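Local structure of Rbsd/fucu transport protein family protein (Streptococcus pneumoniae, 4A34) at residues L14-E19 against K117-V122; M20-E25 against D64-S69; L53-L58 against E94-D99; I71-V76 against K84-Y89. The protein probably catalyses the interconversion of the alpha and beta anomers of L-fucose, as a fucose mutarotase of the RbsD/FucU family. All blocks are in the same frame, centred on the assembly; numbering follows the deposited sequence.

Interaction 1: residues L14-E19 against K117-V122; sequences LKTLME and KAYAIV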
# COMPACT_ATOMS: atom_id res chain seq x y z
N LEU I 14 -21.63 -9.03 3.45
CA LEU I 14 -22.66 -8.76 2.45
C LEU I 14 -22.04 -8.36 1.11
O LEU I 14 -22.46 -8.85 0.07
CB LEU I 14 -23.64 -7.69 2.93
CG LEU I 14 -25.02 -7.59 2.26
CD1 LEU I 14 -25.53 -8.91 1.70
CD2 LEU I 14 -26.03 -7.04 3.25
N LYS I 15 -21.03 -7.50 1.15
CA LYS I 15 -20.26 -7.16 -0.04
C LYS I 15 -19.76 -8.43 -0.73
O LYS I 15 -19.97 -8.61 -1.95
CB LYS I 15 -19.07 -6.26 0.32
CG LYS I 15 -18.28 -5.77 -0.87
CD LYS I 15 -17.14 -4.87 -0.43
CE LYS I 15 -16.28 -4.42 -1.61
NZ LYS I 15 -15.40 -5.48 -2.15
N THR I 16 -19.13 -9.31 0.03
CA THR I 16 -18.52 -10.50 -0.56
C THR I 16 -19.56 -11.52 -1.03
O THR I 16 -19.38 -12.13 -2.08
CB THR I 16 -17.35 -11.07 0.30
OG1 THR I 16 -17.35 -12.51 0.29
CG2 THR I 16 -17.44 -10.59 1.69
N LEU I 17 -20.67 -11.65 -0.31
CA LEU I 17 -21.80 -12.43 -0.81
C LEU I 17 -22.29 -11.86 -2.14
O LEU I 17 -22.66 -12.61 -3.05
CB LEU I 17 -22.95 -12.43 0.19
CG LEU I 17 -22.85 -13.29 1.46
CD1 LEU I 17 -24.14 -13.19 2.25
CD2 LEU I 17 -22.55 -14.75 1.14
N MET I 18 -22.29 -10.53 -2.23
CA MET I 18 -22.73 -9.82 -3.43
C MET I 18 -21.78 -10.01 -4.62
O MET I 18 -22.23 -10.30 -5.73
CB MET I 18 -22.89 -8.33 -3.13
CG MET I 18 -24.14 -7.98 -2.35
SD MET I 18 -25.56 -8.09 -3.46
CE MET I 18 -25.65 -6.39 -4.04
N GLU I 19 -20.48 -9.86 -4.38
CA GLU I 19 -19.50 -9.94 -5.47
C GLU I 19 -19.20 -11.37 -5.89
O GLU I 19 -18.54 -11.60 -6.91
CB GLU I 19 -18.22 -9.16 -5.14
CG GLU I 19 -17.44 -9.69 -3.98
CD GLU I 19 -16.47 -8.68 -3.38
OE1 GLU I 19 -16.74 -7.46 -3.43
OE2 GLU I 19 -15.43 -9.12 -2.85
N LYS I 117 -9.15 -22.66 -1.71
CA LYS I 117 -9.61 -22.31 -3.05
C LYS I 117 -10.96 -21.61 -3.02
O LYS I 117 -11.48 -21.20 -4.06
CB LYS I 117 -9.70 -23.55 -3.94
CG LYS I 117 -8.47 -23.78 -4.84
CD LYS I 117 -7.64 -24.99 -4.44
CE LYS I 117 -8.13 -26.27 -5.13
NZ LYS I 117 -7.38 -27.48 -4.65
N ALA I 118 -11.55 -21.49 -1.83
CA ALA I 118 -12.83 -20.81 -1.68
C ALA I 118 -12.62 -19.31 -1.79
O ALA I 118 -11.51 -18.81 -1.53
CB ALA I 118 -13.49 -21.17 -0.37
N TYR I 119 -13.67 -18.60 -2.18
CA TYR I 119 -13.59 -17.16 -2.35
C TYR I 119 -13.36 -16.48 -1.01
O TYR I 119 -12.59 -15.53 -0.93
CB TYR I 119 -14.83 -16.60 -3.03
CG TYR I 119 -14.73 -15.13 -3.36
CD1 TYR I 119 -13.82 -14.67 -4.32
CD2 TYR I 119 -15.52 -14.19 -2.72
CE1 TYR I 119 -13.73 -13.32 -4.64
CE2 TYR I 119 -15.44 -12.84 -3.03
CZ TYR I 119 -14.54 -12.41 -3.99
OH TYR I 119 -14.45 -11.06 -4.29
N ALA I 120 -14.01 -16.97 0.03
CA ALA I 120 -13.84 -16.40 1.35
C ALA I 120 -14.14 -17.40 2.46
O ALA I 120 -14.97 -18.32 2.32
CB ALA I 120 -14.71 -15.17 1.52
N ILE I 121 -13.44 -17.21 3.57
CA ILE I 121 -13.75 -17.90 4.80
C ILE I 121 -14.23 -16.86 5.80
O ILE I 121 -13.59 -15.81 5.97
CB ILE I 121 -12.54 -18.67 5.35
CG1 ILE I 121 -12.00 -19.67 4.31
CG2 ILE I 121 -12.90 -19.33 6.69
CD1 ILE I 121 -10.84 -20.53 4.77
N VAL I 122 -15.36 -17.14 6.43
CA VAL I 122 -15.80 -16.36 7.59
C VAL I 122 -15.54 -17.13 8.89
O VAL I 122 -16.04 -18.24 9.07
CB VAL I 122 -17.29 -15.88 7.47
CG1 VAL I 122 -18.14 -16.90 6.78
CG2 VAL I 122 -17.87 -15.52 8.82
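Tyr-119 lays the edge of its ring along one side of the helix segment 14-19, between Thr-16 and Glu-19. Its hydroxyl gives a short hydrogen bond, 2.6 Å from Tyr-119 OH to Glu-19 OE2. The carboxylate oxygen lies in the plane of the ring. The hydroxyl, in turn, meets the carboxylate from above, 38° out of its plane. The two flat groups are strongly turned against each other, at 74°. Glu-19 has its CG wedged between the backbone N and the carbonyl carbon (chi1 64°), and from there the chain runs extended toward the tyrosine. Its other oxygen is held too: Lys-15 NZ stands 2.7 Å from Glu-19 OE1, on the syn side, in a salt bridge one helical turn back. Both carboxylate oxygens thus have a donor, which limits rotation of the group. One turn earlier on the helix, Thr-16 OG1 packs against the ring edge, 3.8 Å from Tyr-119 CE2. The same oxygen touches the methyl group of Ala-120. The contact is buried. It sets helix 11-19 against strand 120-124, which pairs with strands 25-29 and 42-45, and Ile-43 of the latter also packs on Thr-16 and Ala-120.

Interaction 2: residues M20-E25 against D64-S69; sequences MGHGDE and DSYVDS. With FUL (beta-L-fucopyranose), chain B.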
# COMPACT_ATOMS: atom_id res chain seq x y z
N MET I 20 -19.68 -12.34 -5.12
CA MET I 20 -19.62 -13.75 -5.52
C MET I 20 -20.54 -14.00 -6.71
O MET I 20 -21.65 -13.49 -6.78
CB MET I 20 -19.98 -14.68 -4.35
CG MET I 20 -18.82 -15.06 -3.46
SD MET I 20 -19.29 -16.10 -2.07
CE MET I 20 -19.10 -15.01 -0.68
N GLY I 21 -20.05 -14.79 -7.66
CA GLY I 21 -20.88 -15.25 -8.77
C GLY I 21 -21.08 -16.75 -8.69
O GLY I 21 -20.68 -17.39 -7.71
N HIS I 22 -21.70 -17.29 -9.73
CA HIS I 22 -21.97 -18.72 -9.88
C HIS I 22 -20.70 -19.56 -9.81
O HIS I 22 -19.72 -19.27 -10.49
CB HIS I 22 -22.67 -18.96 -11.22
CG HIS I 22 -23.08 -20.38 -11.47
ND1 HIS I 22 -23.20 -20.90 -12.74
CD2 HIS I 22 -23.39 -21.39 -10.62
CE1 HIS I 22 -23.58 -22.17 -12.66
NE2 HIS I 22 -23.69 -22.49 -11.38
N GLY I 23 -20.73 -20.60 -8.98
CA GLY I 23 -19.60 -21.51 -8.82
C GLY I 23 -18.69 -21.16 -7.65
O GLY I 23 -17.95 -22.02 -7.15
N ASP I 24 -18.73 -19.90 -7.22
CA ASP I 24 -17.91 -19.45 -6.10
C ASP I 24 -18.34 -20.17 -4.83
O ASP I 24 -19.51 -20.48 -4.65
CB ASP I 24 -18.03 -17.94 -5.89
CG ASP I 24 -17.19 -17.15 -6.87
OD1 ASP I 24 -16.14 -17.65 -7.32
OD2 ASP I 24 -17.59 -16.01 -7.17
N GLU I 25 -17.37 -20.43 -3.96
CA GLU I 25 -17.63 -21.09 -2.68
C GLU I 25 -17.26 -20.18 -1.51
O GLU I 25 -16.42 -19.30 -1.64
CB GLU I 25 -16.89 -22.42 -2.59
CG GLU I 25 -17.38 -23.45 -3.60
CD GLU I 25 -16.49 -24.68 -3.70
OE1 GLU I 25 -15.77 -24.99 -2.72
OE2 GLU I 25 -16.51 -25.34 -4.75
N ASP I 64 -25.59 -23.88 -5.79
CA ASP I 64 -25.26 -24.33 -7.13
C ASP I 64 -25.91 -25.67 -7.48
O ASP I 64 -25.59 -26.72 -6.91
CB ASP I 64 -23.74 -24.42 -7.27
CG ASP I 64 -23.28 -24.40 -8.72
OD1 ASP I 64 -24.13 -24.39 -9.63
OD2 ASP I 64 -22.05 -24.40 -8.94
N SER I 65 -26.81 -25.62 -8.46
CA SER I 65 -27.52 -26.81 -8.94
C SER I 65 -26.72 -27.56 -10.00
O SER I 65 -27.05 -28.69 -10.36
CB SER I 65 -28.85 -26.38 -9.54
OG SER I 65 -28.64 -25.75 -10.79
N TYR I 66 -25.66 -26.93 -10.51
CA TYR I 66 -24.90 -27.44 -11.65
C TYR I 66 -23.85 -28.49 -11.28
O TYR I 66 -23.09 -28.96 -12.14
CB TYR I 66 -24.27 -26.27 -12.43
CG TYR I 66 -25.27 -25.51 -13.29
CD1 TYR I 66 -26.22 -24.65 -12.73
CD2 TYR I 66 -25.27 -25.67 -14.68
CE1 TYR I 66 -27.14 -23.97 -13.52
CE2 TYR I 66 -26.19 -24.99 -15.47
CZ TYR I 66 -27.11 -24.15 -14.89
OH TYR I 66 -28.01 -23.50 -15.69
N VAL I 67 -23.83 -28.86 -10.00
CA VAL I 67 -22.91 -29.88 -9.48
C VAL I 67 -23.67 -30.76 -8.52
O VAL I 67 -24.75 -30.39 -8.06
CB VAL I 67 -21.66 -29.27 -8.74
CG1 VAL I 67 -20.80 -28.44 -9.69
CG2 VAL I 67 -22.10 -28.44 -7.53
N ASP I 68 -23.10 -31.93 -8.21
CA ASP I 68 -23.71 -32.87 -7.28
C ASP I 68 -23.74 -32.31 -5.86
O ASP I 68 -24.80 -32.24 -5.23
CB ASP I 68 -22.97 -34.21 -7.32
CG ASP I 68 -23.54 -35.17 -8.36
OD1 ASP I 68 -24.34 -34.73 -9.23
OD2 ASP I 68 -23.19 -36.37 -8.30
N SER I 69 -22.57 -31.92 -5.37
CA SER I 69 -22.43 -31.41 -4.01
C SER I 69 -22.23 -29.90 -3.97
O SER I 69 -21.19 -29.39 -4.41
CB SER I 69 -21.30 -32.13 -3.28
OG SER I 69 -21.30 -31.78 -1.91
C1 FUL B . -22.19 -18.68 -15.48
C2 FUL B . -23.10 -17.46 -15.68
O2 FUL B . -22.33 -16.37 -16.09
C3 FUL B . -24.11 -17.81 -16.78
O3 FUL B . -25.07 -16.80 -16.99
C4 FUL B . -24.83 -19.10 -16.42
O4 FUL B . -25.55 -18.88 -15.23
C5 FUL B . -23.81 -20.21 -16.18
C6 FUL B . -24.48 -21.55 -15.88
O5 FUL B . -22.97 -19.81 -15.11
O1 FUL B . -21.20 -18.43 -14.52
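The imidazole of His-22 bridges a carboxylate and a bound sugar, with one ring nitrogen for each. On one side His-22 NE2 donates to Asp-64 OD1 at 2.6 Å. On the other, His-22 ND1 donates to the ring oxygen O5 of beta-L-fucopyranose, also at 2.6 Å and nearly straight (168°). The histidine has CG anti to its backbone N (chi1 -177°), which carries the ring out of the 20-25 loop to reach both partners. Asp-64 OD1 lies in the imidazole plane, but the N-H comes to it from above the carboxylate plane. The backbone N of Tyr-66 reaches the same oxygen from the opposite face, 3.1 Å from Tyr-66 N to Asp-64 OD1, which closes an Asx turn. Two donors grip this oxygen. Bonds at both its nitrogens fix how the imidazole is turned. Tyr-66 adds an offset edge-to-face contact: the histidine turns an edge to the tyrosine face, with the planes at 66°. That face also carries the sugar methyl, 3.8 Å from Tyr-66 CZ to fucose C6. His-22 sits in a type II turn from Gly-21 to Asp-24, and Gly-21 N is bound by Asp-24 OD2. His-22 and Tyr-66 belong to the fucose pocket, which Asp-30, Tyr-112, Tyr-130 and Asn-132 of a neighbouring subunit complete with hydrogen bonds. The two loops, 20-25 and 64-69, lead into strands 25-29 and 71-74, and backbone bonds from Gly-23, Asp-24 and Asp-64 tie them to Lys-136 and Lys-137 at the end of strand 133-136, which lies between those strands.

Interaction 3: residues L53-L58 against E94-D99; sequences LLDSIL and EGHGTD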
# COMPACT_ATOMS: atom_id res chain seq x y z
N LEU I 53 -26.11 -17.80 11.09
CA LEU I 53 -25.50 -17.29 9.86
C LEU I 53 -25.92 -18.08 8.61
O LEU I 53 -26.07 -17.50 7.53
CB LEU I 53 -23.97 -17.26 10.00
CG LEU I 53 -23.19 -16.42 8.99
CD1 LEU I 53 -23.68 -14.99 9.02
CD2 LEU I 53 -21.71 -16.47 9.30
N LEU I 54 -26.11 -19.39 8.77
CA LEU I 54 -26.47 -20.28 7.66
C LEU I 54 -27.87 -19.97 7.11
O LEU I 54 -28.10 -19.99 5.90
CB LEU I 54 -26.38 -21.75 8.10
CG LEU I 54 -26.82 -22.85 7.12
CD1 LEU I 54 -25.98 -22.83 5.83
CD2 LEU I 54 -26.76 -24.21 7.79
N ASP I 55 -28.79 -19.66 8.02
CA ASP I 55 -30.15 -19.29 7.67
C ASP I 55 -30.17 -18.00 6.84
O ASP I 55 -30.87 -17.92 5.81
CB ASP I 55 -30.96 -19.12 8.96
CG ASP I 55 -32.46 -19.09 8.71
OD1 ASP I 55 -32.98 -19.97 7.98
OD2 ASP I 55 -33.12 -18.18 9.26
N SER I 56 -29.40 -17.01 7.27
CA SER I 56 -29.35 -15.70 6.61
C SER I 56 -28.72 -15.80 5.23
O SER I 56 -29.19 -15.17 4.28
CB SER I 56 -28.57 -14.70 7.47
OG SER I 56 -29.17 -14.52 8.74
N ILE I 57 -27.66 -16.59 5.13
CA ILE I 57 -26.95 -16.78 3.87
C ILE I 57 -27.82 -17.56 2.88
O ILE I 57 -27.91 -17.18 1.71
CB ILE I 57 -25.55 -17.43 4.09
CG1 ILE I 57 -24.64 -16.45 4.84
CG2 ILE I 57 -24.92 -17.84 2.77
CD1 ILE I 57 -23.24 -16.94 5.11
N LEU I 58 -28.48 -18.62 3.35
CA LEU I 58 -29.38 -19.42 2.50
C LEU I 58 -30.57 -18.59 1.98
O LEU I 58 -31.04 -18.79 0.86
CB LEU I 58 -29.86 -20.68 3.21
CG LEU I 58 -28.82 -21.78 3.47
CD1 LEU I 58 -29.44 -22.89 4.28
CD2 LEU I 58 -28.23 -22.33 2.18
N GLU I 94 -32.74 -28.17 4.32
CA GLU I 94 -34.07 -28.53 3.86
C GLU I 94 -34.99 -27.48 4.49
O GLU I 94 -34.78 -27.10 5.65
CB GLU I 94 -34.43 -29.96 4.33
CG GLU I 94 -35.65 -30.60 3.65
CD GLU I 94 -35.78 -32.11 3.93
OE1 GLU I 94 -35.16 -32.91 3.19
OE2 GLU I 94 -36.48 -32.49 4.90
N GLY I 95 -35.96 -26.97 3.74
CA GLY I 95 -36.77 -25.85 4.25
C GLY I 95 -36.44 -24.54 3.55
O GLY I 95 -37.31 -23.68 3.40
N HIS I 96 -35.19 -24.38 3.13
CA HIS I 96 -34.82 -23.36 2.14
C HIS I 96 -34.91 -23.97 0.73
O HIS I 96 -34.65 -23.29 -0.28
CB HIS I 96 -33.42 -22.80 2.40
CG HIS I 96 -33.37 -21.76 3.48
ND1 HIS I 96 -33.71 -20.44 3.25
CD2 HIS I 96 -33.02 -21.84 4.79
CE1 HIS I 96 -33.58 -19.75 4.37
NE2 HIS I 96 -33.16 -20.58 5.32
N GLY I 97 -35.28 -25.25 0.68
CA GLY I 97 -35.57 -25.93 -0.58
C GLY I 97 -34.41 -26.69 -1.19
O GLY I 97 -34.40 -26.92 -2.40
N THR I 98 -33.44 -27.09 -0.37
CA THR I 98 -32.29 -27.84 -0.88
C THR I 98 -32.34 -29.32 -0.47
O THR I 98 -32.42 -29.64 0.72
CB THR I 98 -30.94 -27.15 -0.49
OG1 THR I 98 -30.88 -25.85 -1.09
CG2 THR I 98 -29.74 -27.95 -0.97
N ASP I 99 -32.31 -30.19 -1.47
CA ASP I 99 -32.23 -31.64 -1.27
C ASP I 99 -30.98 -31.95 -0.46
O ASP I 99 -29.88 -31.54 -0.83
CB ASP I 99 -32.15 -32.34 -2.64
CG ASP I 99 -32.41 -33.85 -2.57
OD1 ASP I 99 -32.28 -34.47 -1.50
OD2 ASP I 99 -32.75 -34.42 -3.64
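This is a polar and CH-pi contact between a helix and a loop, made where the chain leaves helix 85-93 and passes helix 50-60. His-96 is the residue that reaches across. Its ring is held in two ways, by a hydrogen bond at its edge and by a leucine over its face. At the edge, His-96 NE2 donates to Asp-55 OD1 at 2.7 Å, and the bond is almost straight (169°). The carboxylate oxygen lies close to the imidazole plane. The N-H, however, arrives from above the carboxylate plane, 40° out of it. The Asp-55 and His-96 side chains cross at about a right angle. Asp-55 has its CG anti to the backbone N, beside the carbonyl carbon, and this turns OD1 toward the loop. Leu-58, almost one helical turn further on, covers one face of the imidazole. Its CB stands 3.7 Å from the centroid of the His-96 ring and only 9° off the ring normal. Leu-58 CD1 adds a second touch at the rim, 3.8 Å from His-96 CD2. The bond fixes how the ring is turned, and the leucine limits its movement on one side. The carboxylate would probably stabilise a protonated imidazole. Met-92 of helix 85-93 also packs on Asp-55, and Leu-63, in the loop after helix 50-60, on Leu-58. Gly-95 and Gly-97 on either side of His-96 have positive phi. The arrangement is a His-carboxylate pair that ties the loop between helix 85-93 and strand 103-106 to helix 50-60, beside the mixed sheet of this alpha/beta fold.

Interaction 4: residues I71-V76 against K84-Y89; sequences IQFMNV and KIWGTY
Strand 71-74 and helix 85-89 run nearly antiparallel, at 173°, with their axes 11.4 Å apart at closest approach. Aromatic rings fill much of the gap. Phe-73 points from the strand toward the helix and meets both Trp-86 and Tyr-89. Phe-73 CD2 sits over one face of the indole, displaced toward its rim, 4.1 Å from Trp-86 CG. The two planes are 31° apart, so the rings meet obliquely. The far end of the same ring reaches the other aromatic, with Phe-73 CZ 3.8 Å from Tyr-89 CB. Here the planes are at 52°, and Tyr-89 CD2 lies over a face of the phenylalanine. The three rings make an aromatic cluster. Trp-86 has its CG anti to the carbonyl carbon, and the long indole extends toward Met-74 and Asn-75. There its benzene edge meets the backbone: Met-74 O lies in the ring plane, 3.2 Å from Trp-86 CZ2. Asn-75 CA lies beyond, 4.1 Å from Trp-86 CH2. The polar ends of both aromatics are satisfied elsewhere, Trp-86 NE1 by the carbonyl of Tyr-130 and Tyr-89 OH by that of Ala-131. Met-74 sends its side chain away from the cluster, toward Arg-108, Phe-111 and Tyr-112. The contact belongs to the beta-alpha-beta unit of strand 71-74, helix 85-93 and strand 103-106. Ile-103 packs on Phe-73 from the neighbouring strand, and helix 50-60 flanks Tyr-89 through Ile-50, Pro-51 and Leu-54.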
# COMPACT_ATOMS: atom_id res chain seq x y z
N ILE I 71 -22.85 -28.45 -0.92
CA ILE I 71 -22.58 -28.30 0.52
C ILE I 71 -21.63 -29.40 1.01
O ILE I 71 -21.79 -30.57 0.66
CB ILE I 71 -23.90 -28.30 1.34
CG1 ILE I 71 -24.76 -27.08 0.99
CG2 ILE I 71 -23.64 -28.32 2.83
CD1 ILE I 71 -26.23 -27.29 1.20
N GLN I 72 -20.63 -29.02 1.80
CA GLN I 72 -19.70 -29.99 2.37
C GLN I 72 -19.53 -29.79 3.86
O GLN I 72 -19.42 -28.65 4.33
CB GLN I 72 -18.32 -29.91 1.71
CG GLN I 72 -18.24 -30.38 0.27
CD GLN I 72 -18.61 -29.30 -0.71
OE1 GLN I 72 -17.97 -28.24 -0.76
NE2 GLN I 72 -19.66 -29.54 -1.48
N PHE I 73 -19.52 -30.88 4.61
CA PHE I 73 -19.17 -30.82 6.01
C PHE I 73 -17.79 -31.44 6.19
O PHE I 73 -17.24 -31.99 5.24
CB PHE I 73 -20.21 -31.51 6.91
CG PHE I 73 -21.60 -30.93 6.82
CD1 PHE I 73 -21.81 -29.63 6.38
CD2 PHE I 73 -22.69 -31.68 7.22
CE1 PHE I 73 -23.11 -29.10 6.31
CE2 PHE I 73 -23.98 -31.16 7.15
CZ PHE I 73 -24.19 -29.87 6.69
N MET I 74 -17.22 -31.31 7.38
CA MET I 74 -15.93 -31.92 7.67
C MET I 74 -16.16 -33.17 8.49
O MET I 74 -16.65 -33.09 9.61
CB MET I 74 -15.03 -30.94 8.44
CG MET I 74 -13.71 -31.56 8.91
SD MET I 74 -12.72 -30.47 9.96
CE MET I 74 -12.06 -29.33 8.75
N ASN I 75 -15.80 -34.32 7.92
CA ASN I 75 -16.01 -35.60 8.60
C ASN I 75 -15.16 -35.76 9.86
O ASN I 75 -14.09 -35.18 9.98
CB ASN I 75 -15.78 -36.78 7.65
CG ASN I 75 -16.74 -37.94 7.92
OD1 ASN I 75 -17.22 -38.12 9.04
ND2 ASN I 75 -17.03 -38.71 6.88
N VAL I 76 -15.67 -36.55 10.81
CA VAL I 76 -14.98 -36.82 12.07
C VAL I 76 -13.89 -37.91 11.94
O VAL I 76 -13.97 -38.78 11.09
CB VAL I 76 -15.98 -37.23 13.20
CG1 VAL I 76 -16.97 -36.09 13.48
CG2 VAL I 76 -16.72 -38.52 12.84
N LYS I 84 -23.95 -32.83 17.07
CA LYS I 84 -25.40 -32.66 17.04
C LYS I 84 -25.81 -31.57 16.05
O LYS I 84 -26.87 -31.65 15.41
CB LYS I 84 -25.92 -32.34 18.45
N ILE I 85 -24.94 -30.57 15.92
CA ILE I 85 -25.17 -29.44 15.02
C ILE I 85 -25.47 -29.83 13.56
O ILE I 85 -26.10 -29.06 12.83
CB ILE I 85 -24.00 -28.39 15.12
CG1 ILE I 85 -24.47 -27.00 14.65
CG2 ILE I 85 -22.72 -28.87 14.40
CD1 ILE I 85 -23.71 -25.82 15.26
N TRP I 86 -25.05 -31.03 13.14
CA TRP I 86 -25.31 -31.49 11.77
C TRP I 86 -26.80 -31.66 11.51
O TRP I 86 -27.28 -31.36 10.43
CB TRP I 86 -24.55 -32.79 11.45
CG TRP I 86 -23.06 -32.59 11.19
CD1 TRP I 86 -22.35 -31.43 11.30
CD2 TRP I 86 -22.11 -33.61 10.82
NE1 TRP I 86 -21.03 -31.65 11.00
CE2 TRP I 86 -20.85 -32.98 10.71
CE3 TRP I 86 -22.20 -34.99 10.58
CZ2 TRP I 86 -19.69 -33.67 10.36
CZ3 TRP I 86 -21.04 -35.68 10.22
CH2 TRP I 86 -19.80 -35.02 10.11
N GLY I 87 -27.53 -32.14 12.52
CA GLY I 87 -29.00 -32.19 12.46
C GLY I 87 -29.58 -30.80 12.27
O GLY I 87 -30.39 -30.56 11.36
N THR I 88 -29.14 -29.88 13.13
CA THR I 88 -29.50 -28.47 13.06
C THR I 88 -29.27 -27.90 11.65
O THR I 88 -30.14 -27.21 11.11
CB THR I 88 -28.69 -27.65 14.08
OG1 THR I 88 -28.50 -28.41 15.27
CG2 THR I 88 -29.39 -26.35 14.40
N TYR I 89 -28.11 -28.21 11.07
CA TYR I 89 -27.78 -27.80 9.71
C TYR I 89 -28.71 -28.43 8.69
O TYR I 89 -29.19 -27.76 7.77
CB TYR I 89 -26.34 -28.17 9.33
CG TYR I 89 -25.24 -27.42 10.05
CD1 TYR I 89 -25.48 -26.18 10.64
CD2 TYR I 89 -23.97 -27.95 10.14
CE1 TYR I 89 -24.46 -25.49 11.30
CE2 TYR I 89 -22.96 -27.28 10.80
CZ TYR I 89 -23.21 -26.06 11.38
OH TYR I 89 -22.20 -25.40 12.02

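Overall arrangement
From the N terminus, helix 11-19 enters interaction 1, whose partner comes 98 residues later, so its loop encloses the other three contacts. Interaction 2 follows at once along the chain and touches interaction 1, with Tyr-119 N 2.9 Å from Glu-25 O. Its second segment lies between the two segments of interaction 3, so these two loops cross. Interaction 3 brings helix 50-60 to the loop after helix 85-93. Nested within it, interaction 4 closes a short loop between strand 71-74 and helix 85-93, and Leu-54 packs on Tyr-89. Interactions 1 and 4 lie on opposite sides of the chain's centre but reach the same sheet. Interactions 1 and 2 also touch the same neighbouring subunit.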